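Local atomic coordinates of glutathione peroxidase (Hypocrea jecorina, PDB entry 6VPD), a protein that probably reduces hydroperoxides to alcohols at the expense of thioredoxin dithiols, as a thioredoxin peroxidase of the glutathione peroxidase family. Residues A26-V34 / D43-V54. Numbering follows the deposited sequence.
Sequences ATSFFDFKV and DLSQYKGKVVLV
With CG anti to the carbonyl carbon (chi1 -51°), Phe30 lays its ring against the backbone of Lys48, while Phe29, its CG anti to the backbone N (chi1 171°), reaches Leu44, Val52 and Val54. Lys48 CA stands 3.5 Å above the plane of the Phe30 ring, over its centre, a CH-pi contact; Phe29 CD2 covers the opposite face, offset toward the rim. Leu44 O and Lys50 O lie at the edge of the Phe30 ring in its plane, the latter 3.5 Å from Phe30 CZ. The ring thus packs against the type II turn from Tyr47 to Lys50, and an alanine in place of Phe30 would probably open a gap between this turn and Phe29. Over one face of Phe29 comes Leu44 CD1, 3.6 Å from Phe29 CZ, and Val54 CG2 approaches Phe29 CE1 at 3.6 Å. Lys33 and Asp43 form an antiparallel non-hydrogen-bonded pair in the N-terminal beta-hairpin of strands 33-35 and 41-43; the 3-10 segment 29-31 just before it meets strand 51-58 of the thioredoxin-fold sheet through Phe29 and Phe30. Next to this pair, Leu44 N donates to Phe32 O (3.1 Å, 154° at the hydrogen). Asp43 also opens an Asx turn, its OD1 accepting from Ser45 N at 3.0 Å, with the donor above the carboxylate plane. Leu44 CD2 meets Val34 CG2 at 3.9 Å, and Leu88 of strand 85-92 also touches the leucine.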
# COMPACT_ATOMS: atom_id res chain seq x y z
N ALA A 26 -18.05 22.95 7.13
CA ALA A 26 -17.97 24.32 6.61
C ALA A 26 -16.54 24.85 6.56
O ALA A 26 -16.28 25.94 6.04
CB ALA A 26 -18.85 25.27 7.43
N THR A 27 -15.60 24.08 7.11
CA THR A 27 -14.20 24.41 6.96
C THR A 27 -13.78 24.14 5.52
O THR A 27 -14.33 23.28 4.82
CB THR A 27 -13.35 23.60 7.93
OG1 THR A 27 -14.07 23.41 9.14
CG2 THR A 27 -12.06 24.34 8.25
N SER A 28 -12.80 24.91 5.07
CA SER A 28 -12.20 24.73 3.77
C SER A 28 -10.71 24.51 3.96
O SER A 28 -10.11 25.04 4.91
CB SER A 28 -12.42 25.92 2.87
OG SER A 28 -11.17 26.50 2.55
N PHE A 29 -10.14 23.73 3.05
CA PHE A 29 -8.71 23.46 3.09
C PHE A 29 -7.91 24.75 3.18
O PHE A 29 -6.92 24.82 3.91
CB PHE A 29 -8.33 22.65 1.85
CG PHE A 29 -6.87 22.47 1.64
CD1 PHE A 29 -6.17 21.45 2.29
CD2 PHE A 29 -6.19 23.28 0.76
CE1 PHE A 29 -4.81 21.26 2.07
CE2 PHE A 29 -4.83 23.10 0.54
CZ PHE A 29 -4.14 22.08 1.19
N PHE A 30 -8.35 25.79 2.50
CA PHE A 30 -7.57 27.02 2.52
C PHE A 30 -7.69 27.79 3.85
O PHE A 30 -7.05 28.85 3.98
CB PHE A 30 -7.97 27.89 1.33
CG PHE A 30 -7.96 27.16 -0.01
CD1 PHE A 30 -6.76 26.81 -0.62
CD2 PHE A 30 -9.15 26.81 -0.64
CE1 PHE A 30 -6.75 26.14 -1.85
CE2 PHE A 30 -9.14 26.14 -1.86
CZ PHE A 30 -7.94 25.81 -2.46
N ASP A 31 -8.46 27.30 4.83
CA ASP A 31 -8.45 27.86 6.18
C ASP A 31 -7.18 27.50 6.95
O ASP A 31 -6.92 28.09 8.01
CB ASP A 31 -9.67 27.38 6.99
CG ASP A 31 -11.01 27.92 6.45
OD1 ASP A 31 -10.97 28.87 5.65
OD2 ASP A 31 -12.09 27.40 6.84
N PHE A 32 -6.38 26.54 6.48
CA PHE A 32 -5.35 25.98 7.34
C PHE A 32 -4.01 26.67 7.10
O PHE A 32 -3.77 27.27 6.06
CB PHE A 32 -5.21 24.48 7.11
CG PHE A 32 -6.27 23.66 7.77
CD1 PHE A 32 -7.45 23.37 7.11
CD2 PHE A 32 -6.07 23.13 9.05
CE1 PHE A 32 -8.43 22.61 7.73
CE2 PHE A 32 -7.03 22.36 9.67
CZ PHE A 32 -8.21 22.10 9.00
N LYS A 33 -3.15 26.58 8.11
CA LYS A 33 -1.76 27.02 8.04
C LYS A 33 -0.88 25.82 8.33
O LYS A 33 -1.24 24.95 9.12
CB LYS A 33 -1.46 28.14 9.06
CG LYS A 33 -2.29 29.40 8.90
CD LYS A 33 -3.61 29.31 9.68
CE LYS A 33 -4.48 30.55 9.45
NZ LYS A 33 -5.55 30.69 10.49
N VAL A 34 0.27 25.76 7.67
CA VAL A 34 1.20 24.64 7.78
C VAL A 34 2.62 25.18 7.77
O VAL A 34 2.88 26.27 7.22
CB VAL A 34 1.02 23.62 6.64
CG1 VAL A 34 -0.34 22.93 6.71
CG2 VAL A 34 1.18 24.33 5.31
N ASP A 43 0.57 30.10 4.81
CA ASP A 43 -0.88 30.20 4.80
C ASP A 43 -1.42 29.56 3.53
O ASP A 43 -1.04 29.95 2.42
CB ASP A 43 -1.34 31.65 4.92
CG ASP A 43 -2.80 31.74 5.28
OD1 ASP A 43 -3.56 30.78 4.99
OD2 ASP A 43 -3.19 32.77 5.88
N LEU A 44 -2.29 28.57 3.70
CA LEU A 44 -2.83 27.84 2.56
C LEU A 44 -3.89 28.64 1.80
O LEU A 44 -4.25 28.25 0.68
CB LEU A 44 -3.39 26.49 3.03
CG LEU A 44 -2.28 25.51 3.47
CD1 LEU A 44 -2.88 24.18 3.83
CD2 LEU A 44 -1.22 25.33 2.40
N SER A 45 -4.39 29.74 2.35
CA SER A 45 -5.26 30.61 1.58
C SER A 45 -4.54 31.24 0.39
O SER A 45 -5.19 31.67 -0.56
CB SER A 45 -5.80 31.71 2.47
OG SER A 45 -4.73 32.58 2.83
N GLN A 46 -3.20 31.31 0.42
CA GLN A 46 -2.46 31.79 -0.73
C GLN A 46 -2.71 30.94 -1.97
O GLN A 46 -2.43 31.39 -3.08
CB GLN A 46 -0.95 31.81 -0.44
CG GLN A 46 -0.26 30.48 -0.76
CD GLN A 46 1.25 30.53 -0.58
OE1 GLN A 46 1.76 30.80 0.51
NE2 GLN A 46 1.98 30.25 -1.66
N TYR A 47 -3.21 29.71 -1.79
CA TYR A 47 -3.57 28.82 -2.88
C TYR A 47 -5.07 28.80 -3.16
O TYR A 47 -5.53 27.95 -3.93
CB TYR A 47 -3.08 27.40 -2.58
CG TYR A 47 -1.58 27.25 -2.46
CD1 TYR A 47 -0.76 27.43 -3.56
CD2 TYR A 47 -0.98 26.89 -1.25
CE1 TYR A 47 0.62 27.29 -3.48
CE2 TYR A 47 0.42 26.75 -1.16
CZ TYR A 47 1.21 26.95 -2.29
OH TYR A 47 2.57 26.80 -2.26
N LYS A 48 -5.85 29.70 -2.56
CA LYS A 48 -7.30 29.64 -2.70
C LYS A 48 -7.72 29.64 -4.17
O LYS A 48 -7.10 30.30 -5.01
CB LYS A 48 -7.94 30.82 -1.96
CG LYS A 48 -9.46 30.79 -1.93
CD LYS A 48 -10.03 31.86 -1.01
CE LYS A 48 -9.83 31.51 0.46
NZ LYS A 48 -10.49 32.49 1.39
N GLY A 49 -8.76 28.87 -4.48
CA GLY A 49 -9.25 28.82 -5.85
C GLY A 49 -8.42 27.99 -6.80
O GLY A 49 -8.69 28.01 -8.01
N LYS A 50 -7.42 27.26 -6.30
CA LYS A 50 -6.59 26.37 -7.10
C LYS A 50 -6.88 24.92 -6.73
O LYS A 50 -7.52 24.63 -5.71
CB LYS A 50 -5.10 26.66 -6.92
CG LYS A 50 -4.74 28.14 -6.86
CD LYS A 50 -4.83 28.78 -8.23
CE LYS A 50 -4.05 30.09 -8.27
NZ LYS A 50 -2.61 29.83 -8.06
N VAL A 51 -6.40 24.01 -7.57
CA VAL A 51 -6.53 22.58 -7.33
C VAL A 51 -5.23 22.12 -6.69
O VAL A 51 -4.14 22.37 -7.22
CB VAL A 51 -6.81 21.82 -8.64
CG1 VAL A 51 -6.85 20.32 -8.42
CG2 VAL A 51 -8.12 22.31 -9.25
N VAL A 52 -5.34 21.47 -5.53
CA VAL A 52 -4.20 21.10 -4.69
C VAL A 52 -4.19 19.59 -4.48
O VAL A 52 -5.23 18.99 -4.16
CB VAL A 52 -4.23 21.83 -3.33
CG1 VAL A 52 -2.94 21.54 -2.56
CG2 VAL A 52 -4.45 23.32 -3.50
N LEU A 53 -3.03 18.97 -4.65
CA LEU A 53 -2.85 17.56 -4.37
C LEU A 53 -1.91 17.45 -3.17
O LEU A 53 -0.76 17.88 -3.25
CB LEU A 53 -2.29 16.82 -5.58
CG LEU A 53 -2.20 15.32 -5.28
CD1 LEU A 53 -3.58 14.62 -5.37
CD2 LEU A 53 -1.17 14.62 -6.11
N VAL A 54 -2.41 16.89 -2.08
CA VAL A 54 -1.69 16.82 -0.82
C VAL A 54 -1.17 15.41 -0.71
O VAL A 54 -1.93 14.45 -0.92
CB VAL A 54 -2.59 17.18 0.38
CG1 VAL A 54 -1.87 16.93 1.69
CG2 VAL A 54 -3.07 18.63 0.31